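Superoxide dismutase [Fe] (Aquifex pyrophilus, PDB 1COJ) catalyses the dismutation of toxic superoxide radicals to hydrogen peroxide and oxygen, using one iron ion in each subunit of a homotetramer. Local coordinates at residues A[6-11]-A[30-35]; A[17-22]-A[170-175]; A[91-96]-A[189-194]; A[133-138]-A[155-160]. One frame throughout, in Å; residues are numbered along the deposited sequence.

Contact 1: residues A[6-11]-A[30-35]; sequences EPKDHL and AHYKGY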
loop_
_atom_site.group_PDB
_atom_site.type_symbol
_atom_site.label_atom_id
_atom_site.label_comp_id
_atom_site.label_asym_id
_atom_site.label_seq_id
_atom_site.Cartn_x
_atom_site.Cartn_y
_atom_site.Cartn_z
ATOM N N GLU A 6 -0.312 -11.169 -25.563
ATOM C CA GLU A 6 -1.550 -11.826 -25.945
ATOM C C GLU A 6 -1.709 -12.984 -24.980
ATOM O O GLU A 6 -0.715 -13.576 -24.543
ATOM C CB GLU A 6 -1.528 -12.303 -27.401
ATOM C CG GLU A 6 -1.677 -11.175 -28.436
ATOM C CD GLU A 6 -2.943 -10.321 -28.263
ATOM O OE1 GLU A 6 -2.941 -9.168 -28.751
ATOM O OE2 GLU A 6 -3.936 -10.785 -27.657
ATOM N N PRO A 7 -2.954 -13.291 -24.586
ATOM C CA PRO A 7 -3.194 -14.391 -23.651
ATOM C C PRO A 7 -2.738 -15.741 -24.196
ATOM O O PRO A 7 -2.670 -15.942 -25.412
ATOM C CB PRO A 7 -4.709 -14.332 -23.437
ATOM C CG PRO A 7 -5.216 -13.779 -24.725
ATOM C CD PRO A 7 -4.226 -12.685 -25.024
ATOM N N LYS A 8 -2.376 -16.645 -23.294
ATOM C CA LYS A 8 -1.943 -17.975 -23.683
ATOM C C LYS A 8 -3.078 -18.942 -23.386
ATOM O O LYS A 8 -3.114 -19.569 -22.326
ATOM C CB LYS A 8 -0.679 -18.363 -22.919
ATOM C CG LYS A 8 0.469 -17.405 -23.161
ATOM C CD LYS A 8 1.737 -17.872 -22.494
ATOM C CE LYS A 8 2.856 -16.887 -22.752
ATOM N NZ LYS A 8 4.143 -17.400 -22.227
ATOM N N ASP A 9 -4.005 -19.056 -24.334
ATOM C CA ASP A 9 -5.166 -19.930 -24.190
ATOM C C ASP A 9 -4.834 -21.378 -23.886
ATOM O O ASP A 9 -5.565 -22.041 -23.159
ATOM C CB ASP A 9 -6.059 -19.856 -25.429
ATOM C CG ASP A 9 -6.839 -18.566 -25.500
ATOM O OD1 ASP A 9 -7.826 -18.416 -24.751
ATOM O OD2 ASP A 9 -6.455 -17.695 -26.298
ATOM N N HIS A 10 -3.699 -21.853 -24.383
ATOM C CA HIS A 10 -3.297 -23.233 -24.157
ATOM C C HIS A 10 -3.014 -23.555 -22.686
ATOM O O HIS A 10 -2.809 -24.714 -22.333
ATOM C CB HIS A 10 -2.076 -23.582 -25.014
ATOM C CG HIS A 10 -0.793 -22.977 -24.535
ATOM N ND1 HIS A 10 -0.303 -21.776 -24.995
ATOM C CD2 HIS A 10 0.131 -23.437 -23.647
ATOM C CE1 HIS A 10 0.856 -21.519 -24.425
ATOM N NE2 HIS A 10 1.144 -22.509 -23.602
ATOM N N LEU A 11 -2.984 -22.525 -21.848
ATOM C CA LEU A 11 -2.718 -22.677 -20.418
ATOM C C LEU A 11 -3.976 -22.922 -19.584
ATOM O O LEU A 11 -3.879 -23.236 -18.399
ATOM C CB LEU A 11 -2.016 -21.416 -19.898
ATOM C CG LEU A 11 -0.528 -21.434 -19.542
ATOM C CD1 LEU A 11 0.266 -22.326 -20.464
ATOM C CD2 LEU A 11 -0.000 -20.009 -19.563
ATOM N N ALA A 30 -12.058 -13.683 -17.843
ATOM C CA ALA A 30 -12.296 -12.293 -17.472
ATOM C C ALA A 30 -11.122 -11.616 -16.776
ATOM O O ALA A 30 -10.619 -10.595 -17.248
ATOM C CB ALA A 30 -13.555 -12.175 -16.621
ATOM N N HIS A 31 -10.689 -12.186 -15.657
ATOM C CA HIS A 31 -9.592 -11.617 -14.886
ATOM C C HIS A 31 -8.247 -11.655 -15.579
ATOM O O HIS A 31 -7.664 -10.612 -15.859
ATOM C CB HIS A 31 -9.514 -12.284 -13.518
ATOM C CG HIS A 31 -10.736 -12.062 -12.682
ATOM N ND1 HIS A 31 -11.088 -10.811 -12.217
ATOM C CD2 HIS A 31 -11.719 -12.901 -12.284
ATOM C CE1 HIS A 31 -12.239 -10.891 -11.568
ATOM N NE2 HIS A 31 -12.645 -12.144 -11.593
ATOM N N TYR A 32 -7.757 -12.855 -15.870
ATOM C CA TYR A 32 -6.471 -13.007 -16.537
ATOM C C TYR A 32 -6.380 -12.201 -17.841
ATOM O O TYR A 32 -5.461 -11.396 -18.025
ATOM C CB TYR A 32 -6.196 -14.493 -16.789
ATOM C CG TYR A 32 -5.116 -14.775 -17.810
ATOM C CD1 TYR A 32 -3.832 -14.246 -17.671
ATOM C CD2 TYR A 32 -5.386 -15.561 -18.929
ATOM C CE1 TYR A 32 -2.840 -14.498 -18.634
ATOM C CE2 TYR A 32 -4.415 -15.818 -19.888
ATOM C CZ TYR A 32 -3.146 -15.287 -19.740
ATOM O OH TYR A 32 -2.196 -15.554 -20.697
ATOM N N LYS A 33 -7.348 -12.394 -18.727
ATOM C CA LYS A 33 -7.349 -11.686 -19.993
ATOM C C LYS A 33 -7.514 -10.181 -19.820
ATOM O O LYS A 33 -7.044 -9.400 -20.654
ATOM C CB LYS A 33 -8.402 -12.275 -20.930
ATOM C CG LYS A 33 -8.077 -13.708 -21.323
ATOM C CD LYS A 33 -8.968 -14.226 -22.433
ATOM C CE LYS A 33 -8.511 -15.608 -22.871
ATOM N NZ LYS A 33 -9.307 -16.099 -24.029
ATOM N N GLY A 34 -8.121 -9.778 -18.706
ATOM C CA GLY A 34 -8.311 -8.365 -18.423
ATOM C C GLY A 34 -6.984 -7.688 -18.130
ATOM O O GLY A 34 -6.769 -6.533 -18.513
ATOM N N TYR A 35 -6.089 -8.410 -17.458
ATOM C CA TYR A 35 -4.764 -7.887 -17.130
ATOM C C TYR A 35 -3.940 -7.736 -18.400
ATOM O O TYR A 35 -3.158 -6.794 -18.531
ATOM C CB TYR A 35 -4.035 -8.806 -16.146
ATOM C CG TYR A 35 -4.729 -8.933 -14.811
ATOM C CD1 TYR A 35 -5.102 -7.800 -14.089
ATOM C CD2 TYR A 35 -5.037 -10.183 -14.280
ATOM C CE1 TYR A 35 -5.772 -7.907 -12.869
ATOM C CE2 TYR A 35 -5.707 -10.301 -13.060
ATOM C CZ TYR A 35 -6.069 -9.158 -12.362
ATOM O OH TYR A 35 -6.708 -9.261 -11.143
#
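Tyr32 projects from helix 21-47 and brings the hydroxyl end of its ring up to the junction between Pro7 and Lys8. A chi1 of 163°, CG opposite the backbone N, directs the ring toward the loop. There the Lys8 N lies at the ring's edge, in plane, and donates to Tyr32 OH over 2.8 Å, with the N-H pointing almost straight at the oxygen (164°). Pro7 approaches the same ring obliquely, its CB 3.9 Å from Tyr32 CE2. That CB also lies 4.0 Å from Lys33 CG, where the lysine stem crosses the proline at about a right angle. Lys33 then runs on fully extended to place NZ 2.8 Å from OD1 of Asp9, which accepts on its syn lone pair. The salt bridge is shared, since Glu29 pairs with the same NZ. Tyr32 OH has a second partner too, Glu82 of helix 63-86, so two hydrogen bonds hold the hydroxyl and probably limit the ring's movement. The side chain of Tyr32 is about 4 Å from that of the iron ligand His81, so the tyrosine that anchors the loop also stands beside the metal site, within the N-terminal alpha-hairpin domain of the iron/manganese superoxide dismutases.

Contact 2: residues A[17-22]-A[170-175]; sequences EGISNE and YVDYKN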
loop_
_atom_site.group_PDB
_atom_site.type_symbol
_atom_site.label_atom_id
_atom_site.label_comp_id
_atom_site.label_asym_id
_atom_site.label_seq_id
_atom_site.Cartn_x
_atom_site.Cartn_y
_atom_site.Cartn_z
ATOM N N GLU A 17 -9.519 -31.447 -10.171
ATOM C CA GLU A 17 -10.088 -32.148 -9.035
ATOM C C GLU A 17 -10.247 -31.165 -7.862
ATOM O O GLU A 17 -9.274 -30.802 -7.206
ATOM C CB GLU A 17 -9.164 -33.307 -8.647
ATOM C CG GLU A 17 -9.723 -34.251 -7.604
ATOM C CD GLU A 17 -8.768 -35.389 -7.297
ATOM O OE1 GLU A 17 -8.270 -36.032 -8.253
ATOM O OE2 GLU A 17 -8.512 -35.637 -6.099
ATOM N N GLY A 18 -11.477 -30.732 -7.612
ATOM C CA GLY A 18 -11.726 -29.807 -6.517
ATOM C C GLY A 18 -11.872 -28.360 -6.947
ATOM O O GLY A 18 -12.225 -27.502 -6.142
ATOM N N ILE A 19 -11.558 -28.078 -8.205
ATOM C CA ILE A 19 -11.680 -26.730 -8.744
ATOM C C ILE A 19 -12.473 -26.876 -10.041
ATOM O O ILE A 19 -11.970 -27.382 -11.045
ATOM C CB ILE A 19 -10.293 -26.094 -8.999
ATOM C CG1 ILE A 19 -9.499 -26.024 -7.685
ATOM C CG2 ILE A 19 -10.462 -24.688 -9.565
ATOM C CD1 ILE A 19 -8.071 -25.535 -7.833
ATOM N N SER A 20 -13.734 -26.467 -9.999
ATOM C CA SER A 20 -14.635 -26.591 -11.134
ATOM C C SER A 20 -14.325 -25.728 -12.348
ATOM O O SER A 20 -13.581 -24.745 -12.266
ATOM C CB SER A 20 -16.062 -26.301 -10.686
ATOM O OG SER A 20 -16.248 -24.914 -10.456
ATOM N N ASN A 21 -14.939 -26.092 -13.473
ATOM C CA ASN A 21 -14.775 -25.346 -14.718
ATOM C C ASN A 21 -15.495 -24.021 -14.569
ATOM O O ASN A 21 -15.099 -23.012 -15.156
ATOM C CB ASN A 21 -15.356 -26.125 -15.906
ATOM C CG ASN A 21 -14.584 -27.388 -16.206
ATOM O OD1 ASN A 21 -15.099 -28.339 -16.793
ATOM N ND2 ASN A 21 -13.319 -27.371 -15.876
ATOM N N GLU A 22 -16.550 -24.034 -13.760
ATOM C CA GLU A 22 -17.336 -22.840 -13.496
ATOM C C GLU A 22 -16.457 -21.805 -12.798
ATOM O O GLU A 22 -16.607 -20.607 -13.020
ATOM C CB GLU A 22 -18.542 -23.185 -12.615
ATOM C CG GLU A 22 -19.486 -22.012 -12.358
ATOM C CD GLU A 22 -20.677 -22.360 -11.463
ATOM O OE1 GLU A 22 -21.635 -21.556 -11.419
ATOM O OE2 GLU A 22 -20.662 -23.422 -10.800
ATOM N N TYR A 170 -13.956 -18.204 -4.769
ATOM C CA TYR A 170 -15.310 -17.868 -4.345
ATOM C C TYR A 170 -16.464 -18.622 -4.992
ATOM O O TYR A 170 -17.486 -18.850 -4.346
ATOM C CB TYR A 170 -15.559 -16.361 -4.413
ATOM C CG TYR A 170 -16.079 -15.830 -3.107
ATOM C CD1 TYR A 170 -15.214 -15.547 -2.050
ATOM C CD2 TYR A 170 -17.447 -15.687 -2.898
ATOM C CE1 TYR A 170 -15.710 -15.144 -0.821
ATOM C CE2 TYR A 170 -17.945 -15.292 -1.693
ATOM C CZ TYR A 170 -17.087 -15.023 -0.649
ATOM O OH TYR A 170 -17.620 -14.675 0.578
ATOM N N VAL A 171 -16.311 -19.019 -6.249
ATOM C CA VAL A 171 -17.374 -19.751 -6.933
ATOM C C VAL A 171 -17.586 -21.126 -6.289
ATOM O O VAL A 171 -18.719 -21.523 -6.024
ATOM C CB VAL A 171 -17.065 -19.926 -8.448
ATOM C CG1 VAL A 171 -18.129 -20.800 -9.116
ATOM C CG2 VAL A 171 -16.985 -18.562 -9.133
ATOM N N ASP A 172 -16.491 -21.819 -5.990
ATOM C CA ASP A 172 -16.555 -23.151 -5.401
ATOM C C ASP A 172 -16.667 -23.216 -3.890
ATOM O O ASP A 172 -17.438 -24.011 -3.358
ATOM C CB ASP A 172 -15.331 -23.976 -5.805
ATOM C CG ASP A 172 -15.299 -24.299 -7.280
ATOM O OD1 ASP A 172 -14.202 -24.598 -7.788
ATOM O OD2 ASP A 172 -16.362 -24.260 -7.932
ATOM N N TYR A 173 -15.898 -22.387 -3.197
ATOM C CA TYR A 173 -15.863 -22.433 -1.741
ATOM C C TYR A 173 -16.333 -21.213 -0.982
ATOM O O TYR A 173 -16.329 -21.218 0.252
ATOM C CB TYR A 173 -14.436 -22.759 -1.300
ATOM C CG TYR A 173 -13.917 -24.050 -1.880
ATOM C CD1 TYR A 173 -14.272 -25.274 -1.320
ATOM C CD2 TYR A 173 -13.101 -24.055 -3.012
ATOM C CE1 TYR A 173 -13.830 -26.475 -1.868
ATOM C CE2 TYR A 173 -12.652 -25.256 -3.570
ATOM C CZ TYR A 173 -13.022 -26.461 -2.990
ATOM O OH TYR A 173 -12.580 -27.657 -3.513
ATOM N N LYS A 174 -16.750 -20.179 -1.701
ATOM C CA LYS A 174 -17.187 -18.942 -1.069
ATOM C C LYS A 174 -16.061 -18.461 -0.143
ATOM O O LYS A 174 -14.910 -18.423 -0.560
ATOM C CB LYS A 174 -18.513 -19.144 -0.326
ATOM C CG LYS A 174 -19.701 -19.383 -1.253
ATOM C CD LYS A 174 -20.983 -19.584 -0.462
ATOM C CE LYS A 174 -22.192 -19.764 -1.372
ATOM N NZ LYS A 174 -22.092 -20.982 -2.230
ATOM N N ASN A 175 -16.369 -18.152 1.110
ATOM C CA ASN A 175 -15.352 -17.672 2.050
ATOM C C ASN A 175 -14.332 -18.716 2.518
ATOM O O ASN A 175 -13.323 -18.354 3.129
ATOM C CB ASN A 175 -16.025 -17.097 3.294
ATOM C CG ASN A 175 -16.805 -18.145 4.058
ATOM O OD1 ASN A 175 -17.887 -18.545 3.638
ATOM N ND2 ASN A 175 -16.251 -18.615 5.167
HETATM O O HOH W 1 -18.938 -24.859 -8.917
#
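The ring of Tyr173 and the carboxylate of Asp172 are the flat groups here, and segment 17-22 meets the ring at its edge. Gly18 O lies near the ring plane and accepts a hydrogen bond from Tyr173 OH, 2.7 Å away, in the carbonyl plane and on a lone pair, while Pro179, Tyr180 and Ala183 of helix 177-186 pack against the tyrosine. One residue, Ser20, bonds both oxygens of the carboxylate. Ser20 OG donates to the syn lone pair of Asp172 OD2 at 2.6 Å, and Ser20 N reaches Asp172 OD1 at 2.9 Å, on the syn side but 25° out of the plane. Ser20 is the N-cap of helix 21-47, and its OG also bonds the N of Gln23. Next to them, CG of the extended Glu22 rests 3.7 Å from Val171 CG1. Were Asp172 replaced by an alanine, Ser20 N and OG would probably both lose their acceptor, leaving the hydroxyl held by its helix-capping bond. A water donates to both Asp172 OD2 and Glu22 OE2, two acid oxygens 5.2 Å apart; this bridge, with the serine donors, is likely to ease the repulsion between like charges where the two domains meet.

Contact 3: residues A[91-96]-A[189-194]; sequences GGKGEP and NWDVVN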
loop_
_atom_site.group_PDB
_atom_site.type_symbol
_atom_site.label_atom_id
_atom_site.label_comp_id
_atom_site.label_asym_id
_atom_site.label_seq_id
_atom_site.Cartn_x
_atom_site.Cartn_y
_atom_site.Cartn_z
ATOM N N GLY A 91 -6.012 -33.840 -11.320
ATOM C CA GLY A 91 -5.501 -34.896 -10.469
ATOM C C GLY A 91 -4.015 -34.820 -10.187
ATOM O O GLY A 91 -3.496 -35.626 -9.420
ATOM N N GLY A 92 -3.328 -33.857 -10.790
ATOM C CA GLY A 92 -1.901 -33.716 -10.567
ATOM C C GLY A 92 -1.093 -34.579 -11.513
ATOM O O GLY A 92 -1.654 -35.394 -12.256
ATOM N N LYS A 93 0.226 -34.410 -11.488
ATOM C CA LYS A 93 1.107 -35.179 -12.361
ATOM C C LYS A 93 2.539 -35.189 -11.838
ATOM O O LYS A 93 3.036 -34.174 -11.351
ATOM C CB LYS A 93 1.084 -34.587 -13.771
ATOM C CG LYS A 93 1.716 -35.457 -14.841
ATOM C CD LYS A 93 1.544 -34.816 -16.210
ATOM C CE LYS A 93 1.912 -35.769 -17.339
ATOM N NZ LYS A 93 3.336 -36.198 -17.318
ATOM N N GLY A 94 3.195 -36.338 -11.953
ATOM C CA GLY A 94 4.570 -36.470 -11.509
ATOM C C GLY A 94 4.738 -36.353 -10.011
ATOM O O GLY A 94 3.777 -36.518 -9.252
ATOM N N GLU A 95 5.966 -36.063 -9.596
ATOM C CA GLU A 95 6.328 -35.911 -8.189
ATOM C C GLU A 95 7.512 -34.961 -8.101
ATOM O O GLU A 95 8.232 -34.762 -9.083
ATOM C CB GLU A 95 6.775 -37.250 -7.597
ATOM C CG GLU A 95 5.669 -38.176 -7.146
ATOM C CD GLU A 95 6.228 -39.423 -6.488
ATOM O OE1 GLU A 95 7.007 -39.270 -5.521
ATOM O OE2 GLU A 95 5.911 -40.546 -6.945
ATOM N N PRO A 96 7.714 -34.332 -6.936
ATOM C CA PRO A 96 8.859 -33.423 -6.836
ATOM C C PRO A 96 10.160 -34.218 -7.000
ATOM O O PRO A 96 10.294 -35.323 -6.471
ATOM C CB PRO A 96 8.711 -32.833 -5.429
ATOM C CG PRO A 96 7.875 -33.844 -4.692
ATOM C CD PRO A 96 6.884 -34.280 -5.720
ATOM N N ASN A 189 1.084 -29.976 -11.170
ATOM C CA ASN A 189 1.812 -30.662 -12.222
ATOM C C ASN A 189 3.290 -30.536 -11.855
ATOM O O ASN A 189 3.933 -29.527 -12.155
ATOM C CB ASN A 189 1.545 -30.007 -13.576
ATOM C CG ASN A 189 2.203 -30.746 -14.722
ATOM O OD1 ASN A 189 3.198 -31.457 -14.548
ATOM N ND2 ASN A 189 1.651 -30.589 -15.908
ATOM N N TRP A 190 3.821 -31.558 -11.194
ATOM C CA TRP A 190 5.215 -31.559 -10.771
ATOM C C TRP A 190 6.243 -31.566 -11.889
ATOM O O TRP A 190 7.398 -31.208 -11.662
ATOM C CB TRP A 190 5.470 -32.697 -9.789
ATOM C CG TRP A 190 4.806 -32.450 -8.482
ATOM C CD1 TRP A 190 3.650 -33.017 -8.022
ATOM C CD2 TRP A 190 5.231 -31.526 -7.475
ATOM N NE1 TRP A 190 3.326 -32.498 -6.791
ATOM C CE2 TRP A 190 4.280 -31.583 -6.431
ATOM C CE3 TRP A 190 6.322 -30.655 -7.356
ATOM C CZ2 TRP A 190 4.389 -30.797 -5.276
ATOM C CZ3 TRP A 190 6.431 -29.875 -6.207
ATOM C CH2 TRP A 190 5.467 -29.952 -5.183
ATOM N N ASP A 191 5.835 -31.959 -13.092
ATOM C CA ASP A 191 6.753 -31.955 -14.227
ATOM C C ASP A 191 7.122 -30.496 -14.494
ATOM O O ASP A 191 8.287 -30.168 -14.723
ATOM C CB ASP A 191 6.090 -32.555 -15.470
ATOM C CG ASP A 191 5.940 -34.069 -15.393
ATOM O OD1 ASP A 191 6.293 -34.674 -14.360
ATOM O OD2 ASP A 191 5.474 -34.660 -16.386
ATOM N N VAL A 192 6.115 -29.627 -14.421
ATOM C CA VAL A 192 6.288 -28.191 -14.635
ATOM C C VAL A 192 7.161 -27.576 -13.536
ATOM O O VAL A 192 8.150 -26.898 -13.825
ATOM C CB VAL A 192 4.909 -27.468 -14.689
ATOM C CG1 VAL A 192 5.087 -25.955 -14.702
ATOM C CG2 VAL A 192 4.146 -27.900 -15.935
ATOM N N VAL A 193 6.816 -27.855 -12.283
ATOM C CA VAL A 193 7.567 -27.332 -11.143
ATOM C C VAL A 193 9.023 -27.807 -11.153
ATOM O O VAL A 193 9.937 -27.014 -10.925
ATOM C CB VAL A 193 6.897 -27.718 -9.801
ATOM C CG1 VAL A 193 7.692 -27.157 -8.626
ATOM C CG2 VAL A 193 5.464 -27.204 -9.771
ATOM N N ASN A 194 9.242 -29.088 -11.437
ATOM C CA ASN A 194 10.597 -29.638 -11.472
ATOM C C ASN A 194 11.450 -28.953 -12.534
ATOM O O ASN A 194 12.641 -28.700 -12.317
ATOM C CB ASN A 194 10.572 -31.149 -11.719
ATOM C CG ASN A 194 9.994 -31.934 -10.551
ATOM O OD1 ASN A 194 9.704 -33.121 -10.683
ATOM N ND2 ASN A 194 9.817 -31.283 -9.414
#
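Lys93 and Asn189 pair their backbones in a single beta bridge, CA to CA 4.6 Å, at the start of helix 190-207, for which Asn189 is the N-cap. The Lys93 carbonyl takes the first N-H of the helix: Trp190 N donates to Lys93 O over 2.7 Å, a bond bent to 142°. Lys93 also bonds the backbone of Ile188, so the loop before helix 98-107 is tied to the chain that leads into the C-terminal helix. Asn189 OD1 caps that helix with two weak bonds, from Asp191 N and Val192 N. Beyond Lys93 the chain passes Asp191 closely; a beta carbon on Gly94 would clash with Asp191 OD1, which fits the glycine found there.

The Glu95 backbone passes the base of the Trp190 side chain, its N 3.4 Å from Trp190 CB. The indole is the main apolar surface. Pro96 lies over one face of the ring system, its CB 3.8 Å from Trp190 CE3. Leu100 of helix 98-107 and Ile160 of strand 157-163 also pack on the tryptophan. A serine in its place would probably strip Pro96 of the face it rests on and open a gap between the loop and the strand. Lys93 runs alongside Asn189, pointing the same way, before a bend at its last torsion (chi4 -62°) turns NZ toward Asp191 OD2 for a 2.8 Å salt bridge, from the syn side but out of the carboxylate plane. On the indole, Pro96 CD makes a CH-pi contact, 3.8 Å from the centroid of the Trp190 five-membered ring and 14° off its normal.

Contact 4: residues A[133-138]-A[155-160]; sequences LDIFSG and GLIPLI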
loop_
_atom_site.group_PDB
_atom_site.type_symbol
_atom_site.label_atom_id
_atom_site.label_comp_id
_atom_site.label_asym_id
_atom_site.label_seq_id
_atom_site.Cartn_x
_atom_site.Cartn_y
_atom_site.Cartn_z
ATOM N N LEU A 133 12.980 -19.283 -5.532
ATOM C CA LEU A 133 14.399 -19.219 -5.227
ATOM C C LEU A 133 14.851 -17.761 -5.166
ATOM O O LEU A 133 14.687 -17.001 -6.126
ATOM C CB LEU A 133 15.222 -19.962 -6.284
ATOM C CG LEU A 133 16.739 -20.012 -6.045
ATOM C CD1 LEU A 133 17.062 -20.991 -4.922
ATOM C CD2 LEU A 133 17.448 -20.426 -7.317
ATOM N N ASP A 134 15.386 -17.374 -4.018
ATOM C CA ASP A 134 15.890 -16.025 -3.806
ATOM C C ASP A 134 17.301 -16.005 -4.403
ATOM O O ASP A 134 18.221 -16.617 -3.854
ATOM C CB ASP A 134 15.914 -15.740 -2.299
ATOM C CG ASP A 134 16.715 -14.494 -1.935
ATOM O OD1 ASP A 134 17.246 -14.457 -0.810
ATOM O OD2 ASP A 134 16.813 -13.557 -2.753
ATOM N N ILE A 135 17.483 -15.289 -5.510
ATOM C CA ILE A 135 18.789 -15.245 -6.168
ATOM C C ILE A 135 19.899 -14.594 -5.355
ATOM O O ILE A 135 21.076 -14.797 -5.644
ATOM C CB ILE A 135 18.734 -14.562 -7.552
ATOM C CG1 ILE A 135 18.292 -13.102 -7.415
ATOM C CG2 ILE A 135 17.813 -15.334 -8.472
ATOM C CD1 ILE A 135 18.506 -12.276 -8.668
ATOM N N PHE A 136 19.534 -13.827 -4.334
ATOM C CA PHE A 136 20.531 -13.154 -3.512
ATOM C C PHE A 136 21.141 -14.040 -2.432
ATOM O O PHE A 136 22.281 -13.814 -2.026
ATOM C CB PHE A 136 19.960 -11.867 -2.915
ATOM C CG PHE A 136 19.460 -10.893 -3.952
ATOM C CD1 PHE A 136 20.344 -10.273 -4.836
ATOM C CD2 PHE A 136 18.100 -10.623 -4.067
ATOM C CE1 PHE A 136 19.878 -9.399 -5.816
ATOM C CE2 PHE A 136 17.628 -9.752 -5.044
ATOM C CZ PHE A 136 18.519 -9.140 -5.921
ATOM N N SER A 137 20.421 -15.080 -2.016
ATOM C CA SER A 137 20.923 -15.987 -0.986
ATOM C C SER A 137 21.034 -17.429 -1.484
ATOM O O SER A 137 21.687 -18.261 -0.853
ATOM C CB SER A 137 20.016 -15.949 0.242
ATOM O OG SER A 137 18.772 -16.578 -0.029
ATOM N N GLY A 138 20.388 -17.717 -2.609
ATOM C CA GLY A 138 20.406 -19.057 -3.165
ATOM C C GLY A 138 19.544 -20.013 -2.362
ATOM O O GLY A 138 19.682 -21.227 -2.482
ATOM N N GLY A 155 13.953 -10.095 -7.751
ATOM C CA GLY A 155 14.813 -11.216 -8.096
ATOM C C GLY A 155 14.318 -12.635 -7.885
ATOM O O GLY A 155 14.897 -13.572 -8.431
ATOM N N LEU A 156 13.243 -12.803 -7.127
ATOM C CA LEU A 156 12.705 -14.130 -6.838
ATOM C C LEU A 156 12.266 -14.908 -8.083
ATOM O O LEU A 156 11.535 -14.385 -8.922
ATOM C CB LEU A 156 11.525 -14.011 -5.857
ATOM C CG LEU A 156 10.967 -15.308 -5.260
ATOM C CD1 LEU A 156 11.881 -15.787 -4.158
ATOM C CD2 LEU A 156 9.580 -15.082 -4.701
ATOM N N ILE A 157 12.737 -16.149 -8.207
ATOM C CA ILE A 157 12.353 -17.013 -9.323
ATOM C C ILE A 157 11.253 -17.915 -8.755
ATOM O O ILE A 157 11.518 -18.776 -7.917
ATOM C CB ILE A 157 13.536 -17.870 -9.819
ATOM C CG1 ILE A 157 14.700 -16.965 -10.230
ATOM C CG2 ILE A 157 13.108 -18.718 -11.012
ATOM C CD1 ILE A 157 15.962 -17.717 -10.581
ATOM N N PRO A 158 9.998 -17.710 -9.189
ATOM C CA PRO A 158 8.826 -18.474 -8.733
ATOM C C PRO A 158 8.787 -19.933 -9.157
ATOM O O PRO A 158 8.974 -20.246 -10.332
ATOM C CB PRO A 158 7.651 -17.720 -9.365
ATOM C CG PRO A 158 8.226 -16.395 -9.783
ATOM C CD PRO A 158 9.606 -16.747 -10.226
ATOM N N LEU A 159 8.492 -20.814 -8.207
ATOM C CA LEU A 159 8.394 -22.238 -8.492
ATOM C C LEU A 159 6.938 -22.640 -8.327
ATOM O O LEU A 159 6.353 -23.243 -9.224
ATOM C CB LEU A 159 9.277 -23.057 -7.546
ATOM C CG LEU A 159 10.775 -22.734 -7.522
ATOM C CD1 LEU A 159 11.488 -23.695 -6.591
ATOM C CD2 LEU A 159 11.373 -22.806 -8.923
ATOM N N ILE A 160 6.358 -22.315 -7.174
ATOM C CA ILE A 160 4.953 -22.624 -6.900
ATOM C C ILE A 160 4.240 -21.311 -6.588
ATOM O O ILE A 160 4.694 -20.540 -5.734
ATOM C CB ILE A 160 4.788 -23.596 -5.702
ATOM C CG1 ILE A 160 5.419 -24.954 -6.026
ATOM C CG2 ILE A 160 3.305 -23.750 -5.345
ATOM C CD1 ILE A 160 5.327 -25.970 -4.889
#
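Ile135 leans over Gly155 just past the point where strands 128-134 and 157-163 pair. Its CB stands 4.1 Å from Gly155 O, and from there the two branches divide. CG1 lies between the backbone N and the carbonyl carbon (chi1 62°), which puts it 3.6 Å from Gly155 O and, on its other flank, 4.0 Å above the centre of the Phe136 ring. The CG2 branch comes nearer still, 3.4 Å from Gly155 O, and touches Ile157 CD1 at 3.7 Å where the two isoleucines cross at about a right angle. At the tip, Ile135 CD1 is 3.8 Å from Gly155 O, with Gly155 CA hardly farther. A beta carbon on Gly155 would run into Ile135 CG1 and press on Phe136 CE2, and the positive phi there favours glycine as well.

Next to this packing, Leu133 and Ile157 form an antiparallel hydrogen-bonded pair. Leu133 N gives to Ile157 O at 2.8 Å, and Ile157 N returns to Leu133 O at an almost straight 174°. Leu156 sends CD1 back against the Leu133 carbonyl. Further along the chain, Asp134 OD2 accepts from Phe136 N in an Asx turn and OD1 from Ser137 OG, both met from above the carboxylate plane, which is likely to steady the turn.

Strand 128-134 is the middle one of the three-stranded antiparallel sheet. Leu133, Ile135 and Ile157 pack respectively on Tyr204, Leu207 and Ala200 of helix 190-207, Leu156 packs on Val141 of strand 139-145, and Phe210 of the second subunit reaches Ile157.

Contact 4 is the buried one, apolar packing and strand pairing inside the C-terminal domain; the other three lie at the surface and lean on charged or polar side chains. Contacts 1 and 2 both use helix 21-47, the first tying it to the preceding loop within the alpha-hairpin domain, the second joining its start to segment 170-175 of the C-terminal domain. Contact 1 relies on a salt bridge and a tyrosine hydroxyl, contact 2 on a carboxylate taking uncharged donors. Contact 3 mixes a salt bridge with aromatic packing and touches contact 4, Trp190 and Val193 against Ile160, and contact 2, Gly91 against Glu17. Contacts 1 and 4 reach the second subunit, contacts 1 and 2 the third.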